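PDB 4XRI: importin-95 from Chaetomium thermophilum, which probably binds a small GTPase and acts as a flexible HEAT-repeat receptor that carries varied protein cargoes into the nucleus. Local coordinates for residues A[87-92]-A[125-130]; A[100-105]-A[135-140]; A[504-509]-A[543-548]; A[536-541]-A[590-595]. The protein carries 2 engineered substitutions. All blocks are in the same frame, centred on the assembly; numbering follows the deposited sequence.

How the contacts relate
Four contacts illustrate how one alpha-helical solenoid holds its neighbouring helices together with different chemistry. Contacts 1 and 2 share an N-terminal cluster, their centres 11 Å apart: both are built on the chain between residues 79 and 140, and Ile127 of the first packs on Trp137 of the second. Contacts 3 and 4 pair up in the same way on the other side of the chain's centre, where Phe506 meets Ala541. Contacts 1 and 4 are buried; the first is wholly apolar, while in contact 4 a valine methyl also meets helix backbone. Contacts 2 and 3, partly buried, set an aromatic ring against a polar side chain, a lysine or a serine, and each includes a bridging water.

Contact 1 (A[87-92]-A[125-130]); sequences AKWLNQ and AAIAAI
Trp89 lays its indole against the side of Ile127, whose CG1 stands 4.1 Å above the plane of the Trp89 ring and is offset toward the rim of that face. The benzene half of the indole takes this contact: Trp89 CH2 is 3.7 Å from Ile127 CD1, and Trp89 CZ2 is 3.8 Å from Ile127 CG2, so both branches of the isoleucine are used. Near the root of the tryptophan a second isoleucine takes over. Ile130 CD1 comes within 3.8 Å of Trp89 CB, while Ile130 CG2 approaches Trp89 CD1 obliquely at 3.9 Å. Leu90 CD2 lies 3.7 Å from Ile130 CG2, the leucine and isoleucine side chains passing in opposite directions. With CG of Trp89 anti to the backbone N (chi1 173°), the indole extends across the gap toward helix 114-131, and the two isoleucines, one helical turn apart, meet successive parts of it. The short helical segments 87-91 and 125-130 cross at -71° with their axes 10.7 Å apart, a steep crossing spanned by large side chains rather than by close backbones. Helix 95-108 adds Val101 to the indole and to Ile127, and Phe74 brings its ring against Trp89. No hydrogen bond joins the two segments; the one polar atom of the indole, NE1, is satisfied by Glu131 OE2, one residue beyond Ile130. The chemistry thus implies a hydrophobic seam between two helices of the solenoid, with a single bond at its border likely to fix the rotation of the ring.

Contact 2 (A[100-105]-A[135-140]); sequences RVKQLA and NQWPEL
Lys102 lies lengthwise over one face of the Trp137 indole, the two side chains running past each other in opposite directions. Its CB and CG rest above the benzene half, Lys102 CB being 3.7 Å from Trp137 CZ2, and the chain then bends at chi3 (67°), which brings the far methylene down onto the pyrrole half. Lys102 CE stands 3.4 Å from the centroid of the Trp137 five-membered ring and 8° off its normal, a CH-pi contact over the face. The ammonium follows as a cation-pi interaction, Lys102 NZ being 4.1 Å from the centroid of the Trp137 five-membered ring. The opposite face of the indole is met by Leu140 CD1, so the ring is sandwiched between a lysine chain and a leucine methyl.

Beyond the ring, NZ reaches a set of oxygens. A salt bridge to Glu131 OE1 is its strongest polar tie, supplemented by a weak hydrogen bond from Lys102 NZ to Gln136 O at 3.2 Å. Lys102 NZ also donates to a water at 2.8 Å, which in turn donates to Glu139 OE1 at 3.0 Å. Glu139 OE1 itself sits at the edge of the Trp137 ring, in its plane. The nearby carboxylates probably help to compensate the ammonium for hydration lost against the indole.

A Schellman motif with Asn135 as its C-prime residue ends helix 114-131, and a type I turn from Trp137 to Leu140 leads toward helix 140-150. The indole of this connecting loop is wedged between helix 95-108, which supplies Lys102 and Leu106, and helix 114-131, which supplies Ile127 and Glu131.

Contact 3 (A[504-509]-A[543-548]); sequences PHFNQS and NDSLSA
Phe506 of helix 503-516 turns one ring face to Ser545, at the 3-10 turn that leads into helix 546-567, a helix-to-helix junction within the alpha-helical solenoid of importin beta. Ser545 CB stands over that face as a CH-pi donor, 4.0 Å from the centroid of the Phe506 ring and 22° off its normal, offset toward the rim. Its hydroxyl lies closer to the root of the ring, Ser545 OG being 3.6 Å from Phe506 CG. Ala548, one turn further on, approaches from another direction: its CB meets the ring edge near the plane, 4.0 Å from Phe506 CE1. Ala548 CB also touches Asn507 OD1 at 3.5 Å. The ring gets there because CG of Phe506 is anti to the backbone N (chi1 -173°), which carries it out from its own helix toward the serine.

No direct hydrogen bond crosses between the segments, but a water does the work of one. It donates to Asn507 OD1 at 2.8 Å and is hydrogen-bonded to Ser545 OG at 2.7 Å, tying the exposed amide to the buried hydroxyl. Replacing Phe506 with an alanine would probably open a gap beneath Ser545 CB and beside Ala548, leaving the water bridge as the main tie.

Further out, Asp544 pairs through its backbone with Ala498, and Asn543 OD1 is hydrogen-bonded to Arg596 NH2 of helix 573-597, which probably helps to hold the turn carrying Ser545. On the first helix, His505 O accepts both Ser509 N and Ser509 OG, the hydroxyl 2.9 Å from His505 O and lying 47° out of the carbonyl plane.

Contact 4 (A[536-541]-A[590-595]); sequences VFVQNA and LQATVQ
Val538 makes the apolar core of this contact by resting one methyl on the flank of helix 573-597. Val538 CG1 lies 3.7 Å from Ala592 CB and 3.4 Å from Ala592 O, packing against backbone as well as side chain. Val538 CG1 also stands 4.0 Å from Thr593 CG2. At the margin, Gln539 lays the start of its extended chain along the alanine, CG 4.2 Å from Ala592 CB. The small Ala592 side chain is consistent with the close backbones here, the CA atoms of Gln539 and Ala592 being 5.7 Å apart.

In the helical solenoid of importin beta this joins helix 524-539 to helix 573-597, with helix 546-567 adding Leu552 to Val538 and Val549 to Thr593.

No hydrogen bond joins the two segments, though Ala541 O accepts one from the nearby Arg596 NH2. With chi1 at 60°, Thr593 OG1 folds back over its own helix and donates to Leu590 O at 2.6 Å, which leaves CG2 to meet the valine. With an alanine in place of Thr593, packing beside Val538 CG1 would probably slacken and Leu590 O would be left to Val594 N. Where helix 524-539 ends, Asn540 N and ND2 grip Val536 O from above and below its carbonyl plane, ND2 at 2.6 Å. One turn apart, Gln591 NE2 donates to Gln595 OE1 at 3.2 Å, the C=O...donor angle 170°, and both glutamines touch Ala635 of helix 625-640.

Contact 1 (A[87-92]-A[125-130])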
loop_
_atom_site.group_PDB
_atom_site.type_symbol
_atom_site.label_atom_id
_atom_site.label_comp_id
_atom_site.label_asym_id
_atom_site.label_seq_id
_atom_site.Cartn_x
_atom_site.Cartn_y
_atom_site.Cartn_z
ATOM N N ALA A 87 24.092 20.492 7.543
ATOM C CA ALA A 87 25.429 20.977 7.220
ATOM C C ALA A 87 25.481 22.496 7.344
ATOM O O ALA A 87 26.519 23.067 7.689
ATOM C CB ALA A 87 25.831 20.547 5.823
ATOM N N LYS A 88 24.352 23.142 7.063
ATOM C CA LYS A 88 24.248 24.592 7.178
ATOM C C LYS A 88 24.389 25.035 8.632
ATOM O O LYS A 88 24.998 26.068 8.914
ATOM C CB LYS A 88 22.922 25.095 6.600
ATOM C CG LYS A 88 22.755 24.849 5.106
ATOM C CD LYS A 88 21.509 25.540 4.563
ATOM C CE LYS A 88 21.631 27.055 4.657
ATOM N NZ LYS A 88 20.414 27.746 4.144
ATOM N N TRP A 89 23.833 24.253 9.554
ATOM C CA TRP A 89 23.964 24.567 10.972
ATOM C C TRP A 89 25.404 24.379 11.429
ATOM O O TRP A 89 25.949 25.198 12.170
ATOM C CB TRP A 89 23.037 23.701 11.826
ATOM C CG TRP A 89 23.271 23.878 13.302
ATOM C CD1 TRP A 89 24.092 23.133 14.099
ATOM C CD2 TRP A 89 22.684 24.871 14.151
ATOM N NE1 TRP A 89 24.049 23.596 15.391
ATOM C CE2 TRP A 89 23.188 24.661 15.452
ATOM C CE3 TRP A 89 21.775 25.913 13.940
ATOM C CZ2 TRP A 89 22.821 25.457 16.534
ATOM C CZ3 TRP A 89 21.406 26.700 15.016
ATOM C CH2 TRP A 89 21.930 26.469 16.297
ATOM N N LEU A 90 26.013 23.289 10.977
ATOM C CA LEU A 90 27.368 22.943 11.380
ATOM C C LEU A 90 28.428 23.881 10.806
ATOM O O LEU A 90 29.318 24.330 11.530
ATOM C CB LEU A 90 27.686 21.501 10.971
ATOM C CG LEU A 90 27.110 20.386 11.847
ATOM C CD1 LEU A 90 27.512 19.018 11.306
ATOM C CD2 LEU A 90 27.568 20.551 13.287
ATOM N N ASN A 91 28.337 24.181 9.513
ATOM C CA ASN A 91 29.448 24.834 8.824
ATOM C C ASN A 91 29.177 26.224 8.250
ATOM O O ASN A 91 30.087 26.857 7.713
ATOM C CB ASN A 91 29.939 23.931 7.692
ATOM C CG ASN A 91 30.642 22.691 8.203
ATOM O OD1 ASN A 91 31.435 22.755 9.144
ATOM N ND2 ASN A 91 30.347 21.551 7.592
ATOM N N GLN A 92 27.945 26.706 8.355
ATOM C CA GLN A 92 27.629 28.023 7.812
ATOM C C GLN A 92 27.161 28.988 8.894
ATOM O O GLN A 92 26.581 30.037 8.607
ATOM C CB GLN A 92 26.582 27.901 6.707
ATOM C CG GLN A 92 27.105 27.162 5.486
ATOM C CD GLN A 92 26.068 27.009 4.396
ATOM O OE1 GLN A 92 25.899 25.926 3.835
ATOM N NE2 GLN A 92 25.373 28.096 4.081
ATOM N N ALA A 125 14.975 20.099 19.638
ATOM C CA ALA A 125 15.079 18.734 19.132
ATOM C C ALA A 125 15.883 18.693 17.838
ATOM O O ALA A 125 16.714 17.804 17.639
ATOM C CB ALA A 125 13.694 18.147 18.910
ATOM N N ALA A 126 15.629 19.665 16.967
ATOM C CA ALA A 126 16.311 19.761 15.681
ATOM C C ALA A 126 17.805 20.011 15.865
ATOM O O ALA A 126 18.636 19.408 15.182
ATOM C CB ALA A 126 15.695 20.860 14.839
ATOM N N ILE A 127 18.141 20.904 16.791
ATOM C CA ILE A 127 19.536 21.206 17.089
ATOM C C ILE A 127 20.216 20.002 17.735
ATOM O O ILE A 127 21.350 19.655 17.393
ATOM C CB ILE A 127 19.665 22.423 18.019
ATOM C CG1 ILE A 127 19.117 23.678 17.338
ATOM C CG2 ILE A 127 21.113 22.631 18.431
ATOM C CD1 ILE A 127 19.205 24.922 18.195
ATOM N N ALA A 128 19.507 19.364 18.661
ATOM C CA ALA A 128 20.037 18.215 19.387
ATOM C C ALA A 128 20.376 17.059 18.452
ATOM O O ALA A 128 21.370 16.360 18.650
ATOM C CB ALA A 128 19.045 17.759 20.447
ATOM N N ALA A 129 19.544 16.866 17.432
ATOM C CA ALA A 129 19.745 15.794 16.462
ATOM C C ALA A 129 21.068 15.973 15.725
ATOM O O ALA A 129 21.671 15.007 15.256
ATOM C CB ALA A 129 18.592 15.745 15.479
ATOM N N ILE A 130 21.518 17.219 15.643
ATOM C CA ILE A 130 22.786 17.540 15.007
ATOM C C ILE A 130 23.952 17.497 15.993
ATOM O O ILE A 130 25.005 16.926 15.703
ATOM C CB ILE A 130 22.743 18.936 14.352
ATOM C CG1 ILE A 130 21.634 18.999 13.301
ATOM C CG2 ILE A 130 24.096 19.281 13.739
ATOM C CD1 ILE A 130 21.363 20.401 12.800
#

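Contact 2 (A[100-105]-A[135-140])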
loop_
_atom_site.group_PDB
_atom_site.type_symbol
_atom_site.label_atom_id
_atom_site.label_comp_id
_atom_site.label_asym_id
_atom_site.label_seq_id
_atom_site.Cartn_x
_atom_site.Cartn_y
_atom_site.Cartn_z
ATOM N N ARG A 100 23.940 31.563 20.847
ATOM C CA ARG A 100 22.836 32.489 21.043
ATOM C C ARG A 100 21.492 31.830 20.743
ATOM O O ARG A 100 20.542 31.962 21.516
ATOM C CB ARG A 100 23.020 33.725 20.165
ATOM C CG ARG A 100 21.955 34.783 20.353
ATOM C CD ARG A 100 21.993 35.374 21.747
ATOM N NE ARG A 100 21.004 36.437 21.909
ATOM C CZ ARG A 100 20.658 36.964 23.077
ATOM N NH1 ARG A 100 19.748 37.927 23.128
ATOM N NH2 ARG A 100 21.216 36.525 24.197
ATOM N N VAL A 101 21.418 31.130 19.616
ATOM C CA VAL A 101 20.197 30.435 19.219
ATOM C C VAL A 101 19.831 29.366 20.241
ATOM O O VAL A 101 18.674 29.252 20.651
ATOM C CB VAL A 101 20.341 29.784 17.826
ATOM C CG1 VAL A 101 19.155 28.873 17.533
ATOM C CG2 VAL A 101 20.471 30.854 16.755
ATOM N N LYS A 102 20.832 28.593 20.654
ATOM C CA LYS A 102 20.640 27.532 21.640
ATOM C C LYS A 102 20.113 28.064 22.970
ATOM O O LYS A 102 19.182 27.498 23.549
ATOM C CB LYS A 102 21.952 26.774 21.863
ATOM C CG LYS A 102 22.283 25.791 20.743
ATOM C CD LYS A 102 23.773 25.480 20.674
ATOM C CE LYS A 102 24.251 24.709 21.891
ATOM N NZ LYS A 102 25.686 24.330 21.758
ATOM N N GLN A 103 20.703 29.154 23.448
ATOM C CA GLN A 103 20.333 29.711 24.745
ATOM C C GLN A 103 18.932 30.318 24.735
ATOM O O GLN A 103 18.150 30.107 25.664
ATOM C CB GLN A 103 21.349 30.764 25.185
ATOM C CG GLN A 103 21.078 31.346 26.567
ATOM C CD GLN A 103 21.103 30.297 27.663
ATOM O OE1 GLN A 103 21.781 29.275 27.549
ATOM N NE2 GLN A 103 20.354 30.543 28.733
ATOM N N LEU A 104 18.620 31.071 23.684
ATOM C CA LEU A 104 17.303 31.686 23.555
ATOM C C LEU A 104 16.208 30.633 23.398
ATOM O O LEU A 104 15.117 30.772 23.956
ATOM C CB LEU A 104 17.273 32.654 22.371
ATOM C CG LEU A 104 17.935 34.013 22.598
ATOM C CD1 LEU A 104 17.813 34.881 21.355
ATOM C CD2 LEU A 104 17.319 34.710 23.800
ATOM N N ALA A 105 16.507 29.582 22.639
ATOM C CA ALA A 105 15.569 28.482 22.453
ATOM C C ALA A 105 15.298 27.789 23.784
ATOM O O ALA A 105 14.147 27.507 24.125
ATOM C CB ALA A 105 16.103 27.486 21.432
ATOM N N ASN A 135 28.523 15.503 20.400
ATOM C CA ASN A 135 28.762 15.960 21.767
ATOM C C ASN A 135 29.045 17.463 21.845
ATOM O O ASN A 135 29.965 17.907 22.534
ATOM C CB ASN A 135 29.916 15.168 22.389
ATOM C CG ASN A 135 29.967 15.296 23.899
ATOM O OD1 ASN A 135 28.977 15.652 24.540
ATOM N ND2 ASN A 135 31.128 15.006 24.476
ATOM N N GLN A 136 28.232 18.247 21.143
ATOM C CA GLN A 136 28.438 19.689 21.065
ATOM C C GLN A 136 27.449 20.479 21.928
ATOM O O GLN A 136 27.512 21.706 21.995
ATOM C CB GLN A 136 28.350 20.145 19.608
ATOM C CG GLN A 136 29.520 19.666 18.764
ATOM C CD GLN A 136 29.311 19.877 17.279
ATOM O OE1 GLN A 136 28.184 20.066 16.819
ATOM N NE2 GLN A 136 30.400 19.850 16.519
ATOM N N TRP A 137 26.537 19.771 22.586
ATOM C CA TRP A 137 25.640 20.392 23.560
ATOM C C TRP A 137 25.565 19.539 24.825
ATOM O O TRP A 137 24.513 18.978 25.137
ATOM C CB TRP A 137 24.244 20.586 22.964
ATOM C CG TRP A 137 23.443 21.686 23.605
ATOM C CD1 TRP A 137 23.753 22.379 24.740
ATOM C CD2 TRP A 137 22.200 22.226 23.130
ATOM N NE1 TRP A 137 22.778 23.314 25.004
ATOM C CE2 TRP A 137 21.820 23.240 24.034
ATOM C CE3 TRP A 137 21.381 21.951 22.034
ATOM C CZ2 TRP A 137 20.647 23.976 23.868
ATOM C CZ3 TRP A 137 20.220 22.685 21.875
ATOM C CH2 TRP A 137 19.863 23.684 22.786
ATOM N N PRO A 138 26.687 19.431 25.555
ATOM C CA PRO A 138 26.755 18.536 26.718
ATOM C C PRO A 138 25.835 18.952 27.864
ATOM O O PRO A 138 25.549 18.132 28.736
ATOM C CB PRO A 138 28.225 18.630 27.144
ATOM C CG PRO A 138 28.670 19.959 26.652
ATOM C CD PRO A 138 27.947 20.169 25.357
ATOM N N GLU A 139 25.370 20.197 27.856
ATOM C CA GLU A 139 24.546 20.706 28.950
ATOM C C GLU A 139 23.065 20.372 28.790
ATOM O O GLU A 139 22.300 20.450 29.753
ATOM C CB GLU A 139 24.701 22.225 29.079
ATOM C CG GLU A 139 26.131 22.717 29.237
ATOM C CD GLU A 139 26.789 23.053 27.912
ATOM O OE1 GLU A 139 26.296 22.589 26.862
ATOM O OE2 GLU A 139 27.798 23.790 27.922
ATOM N N LEU A 140 22.672 19.989 27.579
ATOM C CA LEU A 140 21.259 19.948 27.204
ATOM C C LEU A 140 20.381 18.985 28.009
ATOM O O LEU A 140 19.438 19.416 28.673
ATOM C CB LEU A 140 21.126 19.600 25.724
ATOM C CG LEU A 140 19.672 19.538 25.254
ATOM C CD1 LEU A 140 18.976 20.871 25.492
ATOM C CD2 LEU A 140 19.589 19.142 23.792
HETATM O O HOH W 1 26.819 24.041 24.310
#

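Contact 3 (A[504-509]-A[543-548])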
loop_
_atom_site.group_PDB
_atom_site.type_symbol
_atom_site.label_atom_id
_atom_site.label_comp_id
_atom_site.label_asym_id
_atom_site.label_seq_id
_atom_site.Cartn_x
_atom_site.Cartn_y
_atom_site.Cartn_z
ATOM N N PRO A 504 -28.187 -17.314 -17.474
ATOM C CA PRO A 504 -29.552 -16.921 -17.839
ATOM C C PRO A 504 -29.912 -15.507 -17.376
ATOM O O PRO A 504 -30.971 -14.998 -17.745
ATOM C CB PRO A 504 -30.420 -17.965 -17.125
ATOM C CG PRO A 504 -29.595 -18.422 -15.982
ATOM C CD PRO A 504 -28.188 -18.417 -16.494
ATOM N N HIS A 505 -29.045 -14.888 -16.580
ATOM C CA HIS A 505 -29.263 -13.518 -16.125
ATOM C C HIS A 505 -28.346 -12.528 -16.835
ATOM O O HIS A 505 -28.457 -11.319 -16.627
ATOM C CB HIS A 505 -29.044 -13.405 -14.615
ATOM C CG HIS A 505 -29.936 -14.291 -13.802
ATOM N ND1 HIS A 505 -29.468 -15.407 -13.142
ATOM C CD2 HIS A 505 -31.260 -14.223 -13.539
ATOM C CE1 HIS A 505 -30.470 -15.989 -12.507
ATOM N NE2 HIS A 505 -31.569 -15.292 -12.732
ATOM N N PHE A 506 -27.447 -13.044 -17.670
ATOM C CA PHE A 506 -26.387 -12.236 -18.267
ATOM C C PHE A 506 -26.901 -11.059 -19.094
ATOM O O PHE A 506 -26.532 -9.910 -18.839
ATOM C CB PHE A 506 -25.484 -13.108 -19.141
ATOM C CG PHE A 506 -24.266 -12.391 -19.649
ATOM C CD1 PHE A 506 -24.226 -11.887 -20.939
ATOM C CD2 PHE A 506 -23.165 -12.209 -18.830
ATOM C CE1 PHE A 506 -23.107 -11.221 -21.403
ATOM C CE2 PHE A 506 -22.043 -11.548 -19.289
ATOM C CZ PHE A 506 -22.013 -11.052 -20.577
ATOM N N ASN A 507 -27.745 -11.349 -20.079
ATOM C CA ASN A 507 -28.255 -10.319 -20.982
ATOM C C ASN A 507 -28.995 -9.205 -20.252
ATOM O O ASN A 507 -28.826 -8.028 -20.570
ATOM C CB ASN A 507 -29.167 -10.943 -22.038
ATOM C CG ASN A 507 -28.402 -11.782 -23.041
ATOM O OD1 ASN A 507 -27.217 -12.065 -22.855
ATOM N ND2 ASN A 507 -29.074 -12.187 -24.109
ATOM N N GLN A 508 -29.810 -9.584 -19.273
ATOM C CA GLN A 508 -30.544 -8.612 -18.473
ATOM C C GLN A 508 -29.585 -7.747 -17.659
ATOM O O GLN A 508 -29.762 -6.531 -17.558
ATOM C CB GLN A 508 -31.538 -9.318 -17.548
ATOM C CG GLN A 508 -32.356 -8.372 -16.683
ATOM C CD GLN A 508 -33.223 -7.436 -17.503
ATOM O OE1 GLN A 508 -34.227 -7.849 -18.080
ATOM N NE2 GLN A 508 -32.835 -6.168 -17.560
ATOM N N SER A 509 -28.573 -8.386 -17.080
ATOM C CA SER A 509 -27.563 -7.688 -16.292
ATOM C C SER A 509 -26.807 -6.669 -17.139
ATOM O O SER A 509 -26.614 -5.529 -16.721
ATOM C CB SER A 509 -26.583 -8.687 -15.673
ATOM O OG SER A 509 -27.230 -9.513 -14.719
ATOM N N ASN A 543 -19.605 -19.440 -22.496
ATOM C CA ASN A 543 -19.612 -19.471 -23.956
ATOM C C ASN A 543 -20.970 -19.195 -24.595
ATOM O O ASN A 543 -21.042 -18.665 -25.703
ATOM C CB ASN A 543 -19.096 -20.822 -24.440
ATOM C CG ASN A 543 -17.648 -21.056 -24.070
ATOM O OD1 ASN A 543 -16.857 -20.115 -23.990
ATOM N ND2 ASN A 543 -17.291 -22.314 -23.835
ATOM N N ASP A 544 -22.044 -19.544 -23.896
ATOM C CA ASP A 544 -23.389 -19.267 -24.388
ATOM C C ASP A 544 -23.638 -17.766 -24.530
ATOM O O ASP A 544 -24.550 -17.344 -25.244
ATOM C CB ASP A 544 -24.441 -19.881 -23.459
ATOM C CG ASP A 544 -24.645 -21.367 -23.702
ATOM O OD1 ASP A 544 -25.738 -21.875 -23.376
ATOM O OD2 ASP A 544 -23.715 -22.025 -24.217
ATOM N N SER A 545 -22.821 -16.970 -23.849
ATOM C CA SER A 545 -22.994 -15.522 -23.824
ATOM C C SER A 545 -22.078 -14.790 -24.806
ATOM O O SER A 545 -22.101 -13.562 -24.880
ATOM C CB SER A 545 -22.746 -14.985 -22.412
ATOM O OG SER A 545 -23.751 -15.398 -21.505
ATOM N N LEU A 546 -21.277 -15.542 -25.556
ATOM C CA LEU A 546 -20.258 -14.944 -26.420
ATOM C C LEU A 546 -20.831 -13.993 -27.470
ATOM O O LEU A 546 -20.258 -12.936 -27.733
ATOM C CB LEU A 546 -19.446 -16.036 -27.111
ATOM C CG LEU A 546 -18.388 -16.704 -26.236
ATOM C CD1 LEU A 546 -17.529 -17.643 -27.062
ATOM C CD2 LEU A 546 -17.529 -15.658 -25.544
ATOM N N SER A 547 -21.958 -14.368 -28.064
ATOM C CA SER A 547 -22.610 -13.520 -29.054
ATOM C C SER A 547 -23.092 -12.218 -28.422
ATOM O O SER A 547 -23.066 -11.159 -29.053
ATOM C CB SER A 547 -23.776 -14.267 -29.704
ATOM O OG SER A 547 -24.548 -14.949 -28.731
ATOM N N ALA A 548 -23.519 -12.306 -27.166
ATOM C CA ALA A 548 -23.937 -11.132 -26.408
ATOM C C ALA A 548 -22.745 -10.214 -26.141
ATOM O O ALA A 548 -22.847 -8.996 -26.274
ATOM C CB ALA A 548 -24.599 -11.548 -25.095
HETATM O O HOH W 2 -26.109 -14.619 -22.537
#

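Contact 4 (A[536-541]-A[590-595])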
loop_
_atom_site.group_PDB
_atom_site.type_symbol
_atom_site.label_atom_id
_atom_site.label_comp_id
_atom_site.label_asym_id
_atom_site.label_seq_id
_atom_site.Cartn_x
_atom_site.Cartn_y
_atom_site.Cartn_z
ATOM N N VAL A 536 -16.372 -7.072 -15.199
ATOM C CA VAL A 536 -16.220 -8.319 -14.456
ATOM C C VAL A 536 -17.233 -9.370 -14.910
ATOM O O VAL A 536 -16.925 -10.563 -14.956
ATOM C CB VAL A 536 -16.363 -8.073 -12.937
ATOM C CG1 VAL A 536 -16.379 -9.384 -12.169
ATOM C CG2 VAL A 536 -15.237 -7.177 -12.443
ATOM N N PHE A 537 -18.436 -8.923 -15.256
ATOM C CA PHE A 537 -19.446 -9.817 -15.817
ATOM C C PHE A 537 -18.957 -10.427 -17.128
ATOM O O PHE A 537 -19.157 -11.614 -17.386
ATOM C CB PHE A 537 -20.766 -9.076 -16.041
ATOM C CG PHE A 537 -21.749 -9.231 -14.914
ATOM C CD1 PHE A 537 -21.606 -8.505 -13.743
ATOM C CD2 PHE A 537 -22.822 -10.097 -15.032
ATOM C CE1 PHE A 537 -22.512 -8.646 -12.709
ATOM C CE2 PHE A 537 -23.730 -10.241 -14.006
ATOM C CZ PHE A 537 -23.575 -9.516 -12.841
ATOM N N VAL A 538 -18.307 -9.605 -17.945
ATOM C CA VAL A 538 -17.766 -10.053 -19.223
ATOM C C VAL A 538 -16.628 -11.043 -19.027
ATOM O O VAL A 538 -16.600 -12.101 -19.660
ATOM C CB VAL A 538 -17.257 -8.868 -20.070
ATOM C CG1 VAL A 538 -16.406 -9.364 -21.230
ATOM C CG2 VAL A 538 -18.425 -8.045 -20.574
ATOM N N GLN A 539 -15.691 -10.689 -18.151
ATOM C CA GLN A 539 -14.540 -11.538 -17.855
ATOM C C GLN A 539 -14.958 -12.958 -17.476
ATOM O O GLN A 539 -14.324 -13.931 -17.885
ATOM C CB GLN A 539 -13.697 -10.935 -16.724
ATOM C CG GLN A 539 -13.019 -9.619 -17.062
ATOM C CD GLN A 539 -12.256 -9.045 -15.884
ATOM O OE1 GLN A 539 -12.009 -9.735 -14.894
ATOM N NE2 GLN A 539 -11.885 -7.773 -15.979
ATOM N N ASN A 540 -16.033 -13.062 -16.703
ATOM C CA ASN A 540 -16.481 -14.340 -16.168
ATOM C C ASN A 540 -17.649 -14.952 -16.938
ATOM O O ASN A 540 -18.312 -15.869 -16.450
ATOM C CB ASN A 540 -16.879 -14.175 -14.703
ATOM C CG ASN A 540 -15.722 -13.734 -13.830
ATOM O OD1 ASN A 540 -14.943 -14.558 -13.353
ATOM N ND2 ASN A 540 -15.602 -12.428 -13.617
ATOM N N ALA A 541 -17.900 -14.445 -18.140
ATOM C CA ALA A 541 -19.023 -14.915 -18.941
ATOM C C ALA A 541 -18.740 -16.291 -19.535
ATOM O O ALA A 541 -17.595 -16.623 -19.838
ATOM C CB ALA A 541 -19.338 -13.916 -20.043
ATOM N N LEU A 590 -14.131 -2.618 -22.982
ATOM C CA LEU A 590 -13.685 -3.053 -24.300
ATOM C C LEU A 590 -12.605 -4.124 -24.175
ATOM O O LEU A 590 -12.671 -5.170 -24.825
ATOM C CB LEU A 590 -13.161 -1.871 -25.119
ATOM C CG LEU A 590 -12.584 -2.258 -26.484
ATOM C CD1 LEU A 590 -13.673 -2.839 -27.372
ATOM C CD2 LEU A 590 -11.905 -1.077 -27.163
ATOM N N GLN A 591 -11.617 -3.850 -23.326
ATOM C CA GLN A 591 -10.541 -4.795 -23.044
ATOM C C GLN A 591 -11.085 -6.150 -22.597
ATOM O O GLN A 591 -10.583 -7.197 -23.009
ATOM C CB GLN A 591 -9.606 -4.223 -21.975
ATOM C CG GLN A 591 -8.424 -5.111 -21.620
ATOM C CD GLN A 591 -7.625 -4.572 -20.449
ATOM O OE1 GLN A 591 -7.719 -3.392 -20.112
ATOM N NE2 GLN A 591 -6.844 -5.438 -19.814
ATOM N N ALA A 592 -12.126 -6.116 -21.769
ATOM C CA ALA A 592 -12.750 -7.331 -21.256
ATOM C C ALA A 592 -13.375 -8.152 -22.380
ATOM O O ALA A 592 -13.205 -9.371 -22.436
ATOM C CB ALA A 592 -13.797 -6.986 -20.209
ATOM N N THR A 593 -14.085 -7.477 -23.280
ATOM C CA THR A 593 -14.734 -8.151 -24.398
ATOM C C THR A 593 -13.706 -8.713 -25.373
ATOM O O THR A 593 -13.906 -9.784 -25.945
ATOM C CB THR A 593 -15.684 -7.209 -25.163
ATOM O OG1 THR A 593 -14.944 -6.100 -25.686
ATOM C CG2 THR A 593 -16.788 -6.696 -24.246
ATOM N N VAL A 594 -12.607 -7.988 -25.561
ATOM C CA VAL A 594 -11.547 -8.440 -26.454
ATOM C C VAL A 594 -10.921 -9.732 -25.940
ATOM O O VAL A 594 -10.818 -10.719 -26.675
ATOM C CB VAL A 594 -10.443 -7.376 -26.625
ATOM C CG1 VAL A 594 -9.264 -7.959 -27.389
ATOM C CG2 VAL A 594 -10.988 -6.142 -27.345
ATOM N N GLN A 595 -10.511 -9.718 -24.673
ATOM C CA GLN A 595 -9.923 -10.897 -24.036
ATOM C C GLN A 595 -10.889 -12.077 -24.026
ATOM O O GLN A 595 -10.494 -13.215 -24.289
ATOM C CB GLN A 595 -9.488 -10.586 -22.600
ATOM C CG GLN A 595 -8.290 -9.662 -22.492
ATOM C CD GLN A 595 -7.756 -9.561 -21.073
ATOM O OE1 GLN A 595 -7.492 -8.466 -20.574
ATOM N NE2 GLN A 595 -7.590 -10.707 -20.419
#